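PDB 3LAO: enoyl-CoA hydratase/isomerase from Pseudomonas aeruginosa, which probably adds water to the double bond of a steroid enoyl-CoA thioester, as a member of the enoyl-CoA hydratase/isomerase family. Local coordinates for residues B[101-109]-B[215-226]; B[41-52]-B[87-97]. All blocks are in the same frame, centred on the assembly; numbering follows the deposited sequence.

Contact 1 (B[101-109]-B[215-226]); sequences QPRRSKPLV and VRAALQSAFQGR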
loop_
_atom_site.group_PDB
_atom_site.type_symbol
_atom_site.label_atom_id
_atom_site.label_comp_id
_atom_site.label_asym_id
_atom_site.label_seq_id
_atom_site.Cartn_x
_atom_site.Cartn_y
_atom_site.Cartn_z
ATOM N N GLN B 101 -18.332 -10.142 -9.428
ATOM C CA GLN B 101 -18.906 -10.907 -8.339
ATOM C C GLN B 101 -19.455 -12.243 -8.843
ATOM O O GLN B 101 -19.913 -12.343 -9.987
ATOM C CB GLN B 101 -19.976 -10.084 -7.624
ATOM C CG GLN B 101 -19.410 -8.890 -6.876
ATOM C CD GLN B 101 -18.335 -9.288 -5.846
ATOM O OE1 GLN B 101 -17.173 -8.843 -5.919
ATOM N NE2 GLN B 101 -18.720 -10.137 -4.882
ATOM N N PRO B 102 -19.418 -13.282 -7.994
ATOM C CA PRO B 102 -18.909 -13.244 -6.620
ATOM C C PRO B 102 -17.408 -13.471 -6.532
ATOM O O PRO B 102 -16.801 -14.142 -7.354
ATOM C CB PRO B 102 -19.597 -14.434 -5.964
ATOM C CG PRO B 102 -19.821 -15.422 -7.133
ATOM C CD PRO B 102 -19.800 -14.647 -8.415
ATOM N N ARG B 103 -16.832 -12.934 -5.471
ATOM C CA ARG B 103 -15.418 -13.037 -5.216
ATOM C C ARG B 103 -15.187 -14.373 -4.507
ATOM O O ARG B 103 -16.085 -14.881 -3.794
ATOM C CB ARG B 103 -15.017 -11.841 -4.348
ATOM C CG ARG B 103 -13.733 -11.982 -3.552
ATOM C CD ARG B 103 -13.888 -11.343 -2.161
ATOM N NE ARG B 103 -14.126 -9.898 -2.178
ATOM C CZ ARG B 103 -14.665 -9.198 -1.173
ATOM N NH1 ARG B 103 -15.061 -9.811 -0.052
ATOM N NH2 ARG B 103 -14.815 -7.878 -1.296
ATOM N N ARG B 104 -14.011 -14.961 -4.712
ATOM C CA ARG B 104 -13.650 -16.135 -3.933
ATOM C C ARG B 104 -13.685 -15.792 -2.449
ATOM O O ARG B 104 -13.711 -14.627 -2.044
ATOM C CB ARG B 104 -12.264 -16.669 -4.308
ATOM C CG ARG B 104 -11.103 -15.747 -3.949
ATOM C CD ARG B 104 -9.747 -16.306 -4.475
ATOM N NE ARG B 104 -8.727 -15.275 -4.333
ATOM C CZ ARG B 104 -7.919 -15.162 -3.275
ATOM N NH1 ARG B 104 -8.004 -16.049 -2.285
ATOM N NH2 ARG B 104 -7.011 -14.178 -3.207
ATOM N N SER B 105 -13.682 -16.815 -1.622
ATOM C CA SER B 105 -13.682 -16.571 -0.203
ATOM C C SER B 105 -12.760 -17.551 0.505
ATOM O O SER B 105 -12.750 -17.602 1.710
ATOM C CB SER B 105 -15.115 -16.701 0.309
ATOM O OG SER B 105 -15.595 -17.995 0.052
ATOM N N LYS B 106 -12.036 -18.359 -0.263
ATOM C CA LYS B 106 -11.036 -19.285 0.245
ATOM C C LYS B 106 -9.697 -18.998 -0.441
ATOM O O LYS B 106 -9.648 -18.253 -1.404
ATOM C CB LYS B 106 -11.461 -20.718 -0.017
ATOM C CG LYS B 106 -12.707 -21.102 0.713
ATOM C CD LYS B 106 -12.833 -22.628 0.760
ATOM C CE LYS B 106 -13.716 -23.180 -0.336
ATOM N NZ LYS B 106 -13.586 -24.673 -0.310
ATOM N N PRO B 107 -8.605 -19.553 0.095
ATOM C CA PRO B 107 -7.264 -19.123 -0.322
ATOM C C PRO B 107 -6.840 -19.635 -1.665
ATOM O O PRO B 107 -7.216 -20.709 -2.038
ATOM C CB PRO B 107 -6.342 -19.724 0.764
ATOM C CG PRO B 107 -7.229 -19.856 1.942
ATOM C CD PRO B 107 -8.576 -20.248 1.395
ATOM N N LEU B 108 -6.029 -18.875 -2.379
ATOM C CA LEU B 108 -5.494 -19.354 -3.640
ATOM C C LEU B 108 -3.999 -19.119 -3.683
ATOM O O LEU B 108 -3.515 -18.052 -3.335
ATOM C CB LEU B 108 -6.182 -18.636 -4.793
ATOM C CG LEU B 108 -5.611 -18.854 -6.194
ATOM C CD1 LEU B 108 -5.909 -20.228 -6.622
ATOM C CD2 LEU B 108 -6.345 -17.895 -7.058
ATOM N N VAL B 109 -3.265 -20.139 -4.081
ATOM C CA VAL B 109 -1.835 -20.058 -4.203
ATOM C C VAL B 109 -1.569 -20.290 -5.681
ATOM O O VAL B 109 -2.235 -21.114 -6.308
ATOM C CB VAL B 109 -1.151 -21.176 -3.407
ATOM C CG1 VAL B 109 0.318 -21.334 -3.853
ATOM C CG2 VAL B 109 -1.256 -20.913 -1.924
ATOM N N VAL B 215 -9.302 -18.903 8.765
ATOM C CA VAL B 215 -8.717 -18.520 7.489
ATOM C C VAL B 215 -9.745 -17.687 6.684
ATOM O O VAL B 215 -9.471 -16.548 6.250
ATOM C CB VAL B 215 -8.197 -19.740 6.669
ATOM C CG1 VAL B 215 -8.055 -19.384 5.172
ATOM C CG2 VAL B 215 -6.891 -20.264 7.219
ATOM N N ARG B 216 -10.945 -18.239 6.554
ATOM C CA ARG B 216 -12.017 -17.552 5.856
ATOM C C ARG B 216 -12.281 -16.157 6.403
ATOM O O ARG B 216 -12.433 -15.221 5.628
ATOM C CB ARG B 216 -13.297 -18.393 5.839
ATOM C CG ARG B 216 -13.192 -19.613 4.869
ATOM C CD ARG B 216 -14.544 -20.231 4.458
ATOM N NE ARG B 216 -15.056 -21.223 5.413
ATOM C CZ ARG B 216 -14.838 -22.541 5.356
ATOM N NH1 ARG B 216 -15.356 -23.340 6.287
ATOM N NH2 ARG B 216 -14.096 -23.064 4.385
ATOM N N ALA B 217 -12.339 -16.016 7.725
ATOM C CA ALA B 217 -12.620 -14.720 8.331
ATOM C C ALA B 217 -11.419 -13.759 8.171
ATOM O O ALA B 217 -11.593 -12.556 8.028
ATOM C CB ALA B 217 -12.961 -14.894 9.771
ATOM N N ALA B 218 -10.205 -14.296 8.168
ATOM C CA ALA B 218 -9.049 -13.477 7.838
ATOM C C ALA B 218 -9.178 -12.864 6.427
ATOM O O ALA B 218 -9.017 -11.619 6.281
ATOM C CB ALA B 218 -7.755 -14.262 8.006
ATOM N N LEU B 219 -9.510 -13.712 5.426
ATOM C CA LEU B 219 -9.604 -13.269 4.017
ATOM C C LEU B 219 -10.660 -12.214 3.882
ATOM O O LEU B 219 -10.461 -11.193 3.202
ATOM C CB LEU B 219 -9.927 -14.400 3.048
ATOM C CG LEU B 219 -8.718 -15.230 2.659
ATOM C CD1 LEU B 219 -9.172 -16.493 1.989
ATOM C CD2 LEU B 219 -7.748 -14.453 1.758
ATOM N N GLN B 220 -11.786 -12.472 4.535
ATOM C CA GLN B 220 -12.918 -11.545 4.500
ATOM C C GLN B 220 -12.548 -10.184 5.109
ATOM O O GLN B 220 -12.897 -9.150 4.530
ATOM C CB GLN B 220 -14.177 -12.140 5.161
ATOM C CG GLN B 220 -15.453 -11.376 4.864
ATOM C CD GLN B 220 -15.848 -11.501 3.396
ATOM O OE1 GLN B 220 -15.434 -12.447 2.700
ATOM N NE2 GLN B 220 -16.642 -10.549 2.914
ATOM N N SER B 221 -11.807 -10.149 6.222
ATOM C CA SER B 221 -11.334 -8.821 6.696
ATOM C C SER B 221 -10.398 -8.115 5.717
ATOM O O SER B 221 -10.503 -6.913 5.495
ATOM C CB SER B 221 -10.630 -8.929 8.034
ATOM O OG SER B 221 -11.561 -9.357 8.976
ATOM N N ALA B 222 -9.476 -8.874 5.135
ATOM C CA ALA B 222 -8.458 -8.296 4.257
ATOM C C ALA B 222 -9.102 -7.729 2.996
ATOM O O ALA B 222 -8.786 -6.601 2.575
ATOM C CB ALA B 222 -7.387 -9.344 3.924
ATOM N N PHE B 223 -10.069 -8.478 2.458
ATOM C CA PHE B 223 -10.782 -8.102 1.249
ATOM C C PHE B 223 -11.520 -6.767 1.340
ATOM O O PHE B 223 -12.008 -6.293 0.334
ATOM C CB PHE B 223 -11.747 -9.204 0.801
ATOM C CG PHE B 223 -11.083 -10.378 0.087
ATOM C CD1 PHE B 223 -10.084 -10.183 -0.845
ATOM C CD2 PHE B 223 -11.516 -11.671 0.307
ATOM C CE1 PHE B 223 -9.488 -11.259 -1.501
ATOM C CE2 PHE B 223 -10.931 -12.741 -0.348
ATOM C CZ PHE B 223 -9.900 -12.537 -1.243
ATOM N N GLN B 224 -11.590 -6.152 2.520
ATOM C CA GLN B 224 -12.179 -4.806 2.658
ATOM C C GLN B 224 -11.425 -3.680 1.943
ATOM O O GLN B 224 -10.301 -3.309 2.319
ATOM C CB GLN B 224 -12.342 -4.427 4.120
ATOM C CG GLN B 224 -13.242 -5.373 4.850
ATOM C CD GLN B 224 -14.442 -5.792 4.013
ATOM O OE1 GLN B 224 -14.386 -6.784 3.290
ATOM N NE2 GLN B 224 -15.532 -5.034 4.110
ATOM N N GLY B 225 -12.056 -3.128 0.916
ATOM C CA GLY B 225 -11.507 -2.008 0.181
ATOM C C GLY B 225 -10.197 -2.310 -0.506
ATOM O O GLY B 225 -9.450 -1.403 -0.851
ATOM N N ARG B 226 -9.920 -3.587 -0.712
ATOM C CA ARG B 226 -8.670 -4.008 -1.327
ATOM C C ARG B 226 -8.411 -3.325 -2.674
ATOM O O ARG B 226 -7.301 -2.870 -2.951
ATOM C CB ARG B 226 -8.648 -5.527 -1.483
ATOM C CG ARG B 226 -7.369 -6.073 -2.054
ATOM C CD ARG B 226 -7.595 -7.423 -2.684
ATOM N NE ARG B 226 -6.343 -8.029 -3.113
ATOM C CZ ARG B 226 -6.257 -9.203 -3.719
ATOM N NH1 ARG B 226 -7.353 -9.900 -3.969
ATOM N NH2 ARG B 226 -5.079 -9.680 -4.077
HETATM O O HOH W 1 -13.728 -15.402 3.133
#
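The phenyl ring of Phe223 receives two arginines in two different ways. Over one face lies the aliphatic part of Arg103: its CD stands 3.7 Å from the centroid of the Phe223 ring, 23° off the normal, a CH-pi contact. Beyond CD the chain, bent at chi2 and chi3, runs back along the phenylalanine, and the guanidinium settles with one face over Phe223 CB, its plane only 27° from that of the ring. At the edge of this guanidinium sits the Gln220 amide; the 3.4 Å between Arg103 NH1 and Gln220 NE2 separates two donors, so the approach is not a hydrogen bond.

Arg104 meets the same ring at its edge. Phe223 CZ lies over the centre of one guanidinium face, 3.9 Å from Arg104 CZ, with the planes nearly perpendicular at 81°; Leu108 CB is on the opposite face. In the guanidinium plane, Arg104 NH1 donates to Lys106 O over 2.9 Å. A salt bridge to Asp128 and a hydrogen bond to the carbonyl of Asn126 hold the group further, and the salt bridge probably eases the like-charge approach of Arg226, whose NH1 lies 4.4 Å from Arg104 NH2.

Farther along, the contact turns apolar. Pro107 CG packs 3.4 Å from Val215 CG1, while Leu219 CD1 reaches the peptide joining Lys106 to Pro107, 3.6 Å from Pro107 N. One water bridges the backbones, 2.8 Å from both Ser105 O and Arg216 O.

Phe223 opens a type II turn that runs to Arg226; its ring also meets Trp163 of a second subunit at a shallow angle. Here a helix late in the chain covers the loop entering core strand 108-112 and also packs against a second subunit of the crotonase-fold trimer.

Contact 2 (B[41-52]-B[87-97]); sequences LADLALAMGEYE and FRYPDGGVDPW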
loop_
_atom_site.group_PDB
_atom_site.type_symbol
_atom_site.label_atom_id
_atom_site.label_comp_id
_atom_site.label_asym_id
_atom_site.label_seq_id
_atom_site.Cartn_x
_atom_site.Cartn_y
_atom_site.Cartn_z
ATOM N N LEU B 41 -11.298 -19.700 -20.295
ATOM C CA LEU B 41 -11.839 -18.774 -19.303
ATOM C C LEU B 41 -13.058 -19.370 -18.559
ATOM O O LEU B 41 -13.197 -19.241 -17.352
ATOM C CB LEU B 41 -12.250 -17.456 -19.983
ATOM C CG LEU B 41 -11.073 -16.653 -20.529
ATOM C CD1 LEU B 41 -11.503 -15.605 -21.536
ATOM C CD2 LEU B 41 -10.317 -16.003 -19.368
ATOM N N ALA B 42 -13.946 -20.018 -19.293
ATOM C CA ALA B 42 -15.132 -20.551 -18.696
ATOM C C ALA B 42 -14.766 -21.725 -17.816
ATOM O O ALA B 42 -15.289 -21.888 -16.689
ATOM C CB ALA B 42 -16.086 -20.984 -19.770
ATOM N N ASP B 43 -13.860 -22.543 -18.323
ATOM C CA ASP B 43 -13.494 -23.730 -17.594
ATOM C C ASP B 43 -12.726 -23.411 -16.284
ATOM O O ASP B 43 -13.012 -24.004 -15.254
ATOM C CB ASP B 43 -12.755 -24.717 -18.497
ATOM C CG ASP B 43 -12.791 -26.126 -17.946
ATOM O OD1 ASP B 43 -13.803 -26.511 -17.300
ATOM O OD2 ASP B 43 -11.819 -26.846 -18.157
ATOM N N LEU B 44 -11.778 -22.476 -16.341
ATOM C CA LEU B 44 -11.099 -21.955 -15.160
ATOM C C LEU B 44 -12.107 -21.349 -14.118
ATOM O O LEU B 44 -12.042 -21.667 -12.935
ATOM C CB LEU B 44 -9.974 -20.945 -15.537
ATOM C CG LEU B 44 -9.251 -20.200 -14.364
ATOM C CD1 LEU B 44 -8.644 -21.189 -13.371
ATOM C CD2 LEU B 44 -8.153 -19.245 -14.807
ATOM N N ALA B 45 -13.028 -20.496 -14.556
ATOM C CA ALA B 45 -14.054 -19.970 -13.664
ATOM C C ALA B 45 -14.928 -21.069 -13.056
ATOM O O ALA B 45 -15.272 -20.985 -11.874
ATOM C CB ALA B 45 -14.912 -18.951 -14.363
ATOM N N LEU B 46 -15.255 -22.107 -13.837
ATOM C CA LEU B 46 -15.995 -23.271 -13.298
ATOM C C LEU B 46 -15.212 -24.091 -12.278
ATOM O O LEU B 46 -15.774 -24.552 -11.294
ATOM C CB LEU B 46 -16.516 -24.184 -14.404
ATOM C CG LEU B 46 -17.747 -23.656 -15.142
ATOM C CD1 LEU B 46 -18.160 -24.612 -16.259
ATOM C CD2 LEU B 46 -18.930 -23.398 -14.212
ATOM N N ALA B 47 -13.925 -24.300 -12.550
ATOM C CA ALA B 47 -13.004 -24.916 -11.608
ATOM C C ALA B 47 -12.920 -24.110 -10.290
ATOM O O ALA B 47 -12.908 -24.699 -9.210
ATOM C CB ALA B 47 -11.621 -25.052 -12.231
HETATM N N MSE B 48 -12.864 -22.782 -10.368
HETATM C CA MSE B 48 -12.880 -21.998 -9.130
HETATM C C MSE B 48 -14.213 -22.113 -8.388
HETATM O O MSE B 48 -14.229 -22.298 -7.184
HETATM C CB MSE B 48 -12.541 -20.535 -9.370
HETATM C CG MSE B 48 -11.623 -20.013 -8.288
HETATM SE SE MSE B 48 -9.801 -20.664 -8.543
HETATM C CE MSE B 48 -9.186 -19.366 -9.877
ATOM N N GLY B 49 -15.321 -22.011 -9.116
ATOM C CA GLY B 49 -16.637 -22.179 -8.517
ATOM C C GLY B 49 -16.723 -23.511 -7.780
ATOM O O GLY B 49 -17.249 -23.609 -6.677
ATOM N N GLU B 50 -16.175 -24.549 -8.378
ATOM C CA GLU B 50 -16.251 -25.850 -7.759
ATOM C C GLU B 50 -15.361 -25.958 -6.486
ATOM O O GLU B 50 -15.749 -26.609 -5.498
ATOM C CB GLU B 50 -15.964 -26.951 -8.796
ATOM C CG GLU B 50 -15.233 -28.188 -8.225
ATOM C CD GLU B 50 -14.843 -29.255 -9.301
ATOM O OE1 GLU B 50 -14.548 -28.875 -10.485
ATOM O OE2 GLU B 50 -14.833 -30.472 -8.931
ATOM N N TYR B 51 -14.184 -25.336 -6.517
ATOM C CA TYR B 51 -13.358 -25.166 -5.319
ATOM C C TYR B 51 -14.161 -24.455 -4.215
ATOM O O TYR B 51 -14.217 -24.923 -3.093
ATOM C CB TYR B 51 -12.088 -24.360 -5.634
ATOM C CG TYR B 51 -11.297 -23.844 -4.404
ATOM C CD1 TYR B 51 -10.821 -24.720 -3.451
ATOM C CD2 TYR B 51 -10.985 -22.483 -4.265
ATOM C CE1 TYR B 51 -10.105 -24.267 -2.339
ATOM C CE2 TYR B 51 -10.266 -22.017 -3.182
ATOM C CZ TYR B 51 -9.827 -22.920 -2.216
ATOM O OH TYR B 51 -9.111 -22.485 -1.144
ATOM N N GLU B 52 -14.786 -23.328 -4.538
ATOM C CA GLU B 52 -15.627 -22.632 -3.567
ATOM C C GLU B 52 -16.671 -23.539 -2.902
ATOM O O GLU B 52 -16.973 -23.404 -1.711
ATOM C CB GLU B 52 -16.347 -21.455 -4.212
ATOM C CG GLU B 52 -15.443 -20.278 -4.548
ATOM C CD GLU B 52 -15.012 -19.527 -3.305
ATOM O OE1 GLU B 52 -13.784 -19.290 -3.161
ATOM O OE2 GLU B 52 -15.909 -19.196 -2.475
ATOM N N PHE B 87 -17.337 -9.658 -21.124
ATOM C CA PHE B 87 -17.233 -11.082 -20.812
ATOM C C PHE B 87 -18.026 -11.542 -19.602
ATOM O O PHE B 87 -17.755 -11.130 -18.464
ATOM C CB PHE B 87 -15.790 -11.570 -20.669
ATOM C CG PHE B 87 -15.683 -13.069 -20.668
ATOM C CD1 PHE B 87 -15.790 -13.780 -21.853
ATOM C CD2 PHE B 87 -15.537 -13.778 -19.480
ATOM C CE1 PHE B 87 -15.724 -15.172 -21.858
ATOM C CE2 PHE B 87 -15.469 -15.185 -19.472
ATOM C CZ PHE B 87 -15.559 -15.877 -20.656
ATOM N N ARG B 88 -18.990 -12.425 -19.869
ATOM C CA ARG B 88 -19.761 -13.103 -18.834
ATOM C C ARG B 88 -19.177 -14.485 -18.528
ATOM O O ARG B 88 -18.793 -15.232 -19.425
ATOM C CB ARG B 88 -21.209 -13.278 -19.269
ATOM C CG ARG B 88 -21.805 -12.080 -19.945
ATOM C CD ARG B 88 -21.828 -10.902 -19.020
ATOM N NE ARG B 88 -21.744 -9.662 -19.783
ATOM C CZ ARG B 88 -22.762 -8.831 -19.993
ATOM N NH1 ARG B 88 -22.575 -7.724 -20.710
ATOM N NH2 ARG B 88 -23.958 -9.100 -19.480
ATOM N N TYR B 89 -19.132 -14.804 -17.244
ATOM C CA TYR B 89 -18.758 -16.116 -16.754
ATOM C C TYR B 89 -19.990 -16.990 -16.575
ATOM O O TYR B 89 -21.105 -16.518 -16.489
ATOM C CB TYR B 89 -18.004 -15.975 -15.427
ATOM C CG TYR B 89 -16.668 -15.309 -15.619
ATOM C CD1 TYR B 89 -16.509 -13.955 -15.390
ATOM C CD2 TYR B 89 -15.573 -16.042 -16.101
ATOM C CE1 TYR B 89 -15.282 -13.345 -15.625
ATOM C CE2 TYR B 89 -14.339 -15.444 -16.325
ATOM C CZ TYR B 89 -14.201 -14.105 -16.087
ATOM O OH TYR B 89 -12.974 -13.525 -16.314
ATOM N N PRO B 90 -19.785 -18.288 -16.530
ATOM C CA PRO B 90 -20.905 -19.215 -16.434
ATOM C C PRO B 90 -21.537 -19.072 -15.069
ATOM O O PRO B 90 -20.769 -18.674 -14.182
ATOM C CB PRO B 90 -20.207 -20.571 -16.476
ATOM C CG PRO B 90 -18.859 -20.309 -17.067
ATOM C CD PRO B 90 -18.481 -18.962 -16.622
ATOM N N ASP B 91 -22.821 -19.443 -14.892
ATOM C CA ASP B 91 -23.433 -19.493 -13.561
ATOM C C ASP B 91 -22.615 -20.370 -12.625
ATOM O O ASP B 91 -22.075 -21.390 -13.014
ATOM C CB ASP B 91 -24.891 -19.983 -13.599
ATOM C CG ASP B 91 -25.782 -19.059 -14.361
ATOM O OD1 ASP B 91 -25.209 -18.167 -15.020
ATOM O OD2 ASP B 91 -27.031 -19.217 -14.334
ATOM N N GLY B 92 -22.491 -19.981 -11.383
ATOM C CA GLY B 92 -21.622 -20.785 -10.547
ATOM C C GLY B 92 -20.189 -20.949 -11.058
ATOM O O GLY B 92 -19.510 -21.914 -10.719
ATOM N N GLY B 93 -19.726 -20.016 -11.885
ATOM C CA GLY B 93 -18.297 -19.824 -12.046
ATOM C C GLY B 93 -17.918 -18.686 -11.121
ATOM O O GLY B 93 -18.768 -17.892 -10.759
ATOM N N VAL B 94 -16.657 -18.613 -10.736
ATOM C CA VAL B 94 -16.092 -17.457 -10.013
ATOM C C VAL B 94 -15.005 -16.851 -10.906
ATOM O O VAL B 94 -14.204 -17.583 -11.480
ATOM C CB VAL B 94 -15.420 -17.949 -8.715
ATOM C CG1 VAL B 94 -14.720 -16.818 -7.985
ATOM C CG2 VAL B 94 -16.442 -18.666 -7.823
ATOM N N ASP B 95 -14.998 -15.535 -11.065
ATOM C CA ASP B 95 -14.011 -14.835 -11.876
ATOM C C ASP B 95 -12.590 -15.026 -11.309
ATOM O O ASP B 95 -12.302 -14.613 -10.191
ATOM C CB ASP B 95 -14.371 -13.356 -11.923
ATOM C CG ASP B 95 -13.431 -12.549 -12.793
ATOM O OD1 ASP B 95 -12.485 -13.144 -13.329
ATOM O OD2 ASP B 95 -13.638 -11.326 -12.947
ATOM N N PRO B 96 -11.721 -15.715 -12.066
ATOM C CA PRO B 96 -10.316 -15.884 -11.707
ATOM C C PRO B 96 -9.637 -14.552 -11.459
ATOM O O PRO B 96 -8.836 -14.443 -10.550
ATOM C CB PRO B 96 -9.719 -16.535 -12.962
ATOM C CG PRO B 96 -10.872 -17.359 -13.475
ATOM C CD PRO B 96 -12.064 -16.477 -13.284
ATOM N N TRP B 97 -9.941 -13.565 -12.286
ATOM C CA TRP B 97 -9.404 -12.242 -12.122
ATOM C C TRP B 97 -9.948 -11.441 -10.944
ATOM O O TRP B 97 -9.498 -10.334 -10.690
ATOM C CB TRP B 97 -9.537 -11.498 -13.434
ATOM C CG TRP B 97 -8.441 -12.010 -14.341
ATOM C CD1 TRP B 97 -7.188 -11.517 -14.449
ATOM C CD2 TRP B 97 -8.488 -13.171 -15.170
ATOM N NE1 TRP B 97 -6.453 -12.266 -15.322
ATOM C CE2 TRP B 97 -7.229 -13.296 -15.780
ATOM C CE3 TRP B 97 -9.474 -14.115 -15.461
ATOM C CZ2 TRP B 97 -6.927 -14.319 -16.678
ATOM C CZ3 TRP B 97 -9.174 -15.139 -16.334
ATOM C CH2 TRP B 97 -7.911 -15.235 -16.936
#
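Leu41 spreads between two aromatic rings at one end of this helix-loop contact. Its CB meets Phe87 CZ at 3.7 Å and its CD1 lies over a face of the Phe87 ring, toward the rim, whereas CD2 crosses to the indole of Trp97 and stops 3.4 Å from CZ3. The leucine and the tryptophan stand at about a right angle to each other. Tyr89 comes between Phe87 and the backbone of Asp95: one ring face carries Phe87 CE2, the opposite one Asp95 CA, and its CD2 approaches the methyl of Ala45. Phe87 is poorly ordered, so the position of its ring is less certain.

One turn on, Leu44 and Pro96 slide past each other in opposite directions, with 3.4 Å between Leu44 CG and Pro96 CG. Leu44 holds CG anti to its own nitrogen (chi1 174°), which lays the isobutyl group along the proline ring. Leu46 instead crosses Pro90 obliquely and touches Pro90 CB through CD2. Met48, a selenomethionine modelled in two conformers, sets CB 3.9 Å from Val94 CB in the one described; the CG2 branch of that valine continues to Gly49 CA and crosses Glu52 CG at about a right angle.

The backbones come closest where Leu46 faces Gly93. Val94 N donates to Ala45 O over 3.0 Å, with 161° at the hydrogen, from above the carbonyl plane; the helical Gly49 N reaches that oxygen from the other face. Gly93 CA adds a C-H...O contact to it, and Ala45 CA makes another to Val94 O. Gly49 CA passes 3.6 Å from Gly92 O, so helix and loop lie close there.

Chemically, one direct hydrogen bond amid apolar contacts attaches the irregular loop to helix 38-53. A carbonyl already used by the helix accepts a second donor, fixing the loop's register while leucine, alanine and proline surfaces supply most of the packing.

Contact 2 closes in sequence before contact 1 opens, and their centres lie 16 Å apart. The C-terminal end of segment 41-52 joins them: Glu52 OE2 is 2.8 Å from Ser105 OG and Tyr51 OH is 2.7 Å from Pro107 O, both probable hydrogen bonds, with the latter weak. Lys106 NZ also donates a hydrogen bond to Tyr51 O. The two loops meet as well, Pro102 O lying 3.4 Å from Val94 CG1. Segment 101-109 is therefore held between helix 38-53 and helix 212-222. A glycerol, probably from the crystallisation liquor, hydrogen-bonds to Glu52 OE2 and lies near Ser105, at the seam between the contacts. Substrate probably binds in elongated tunnels between the subunits; neither contact is established as part of that site.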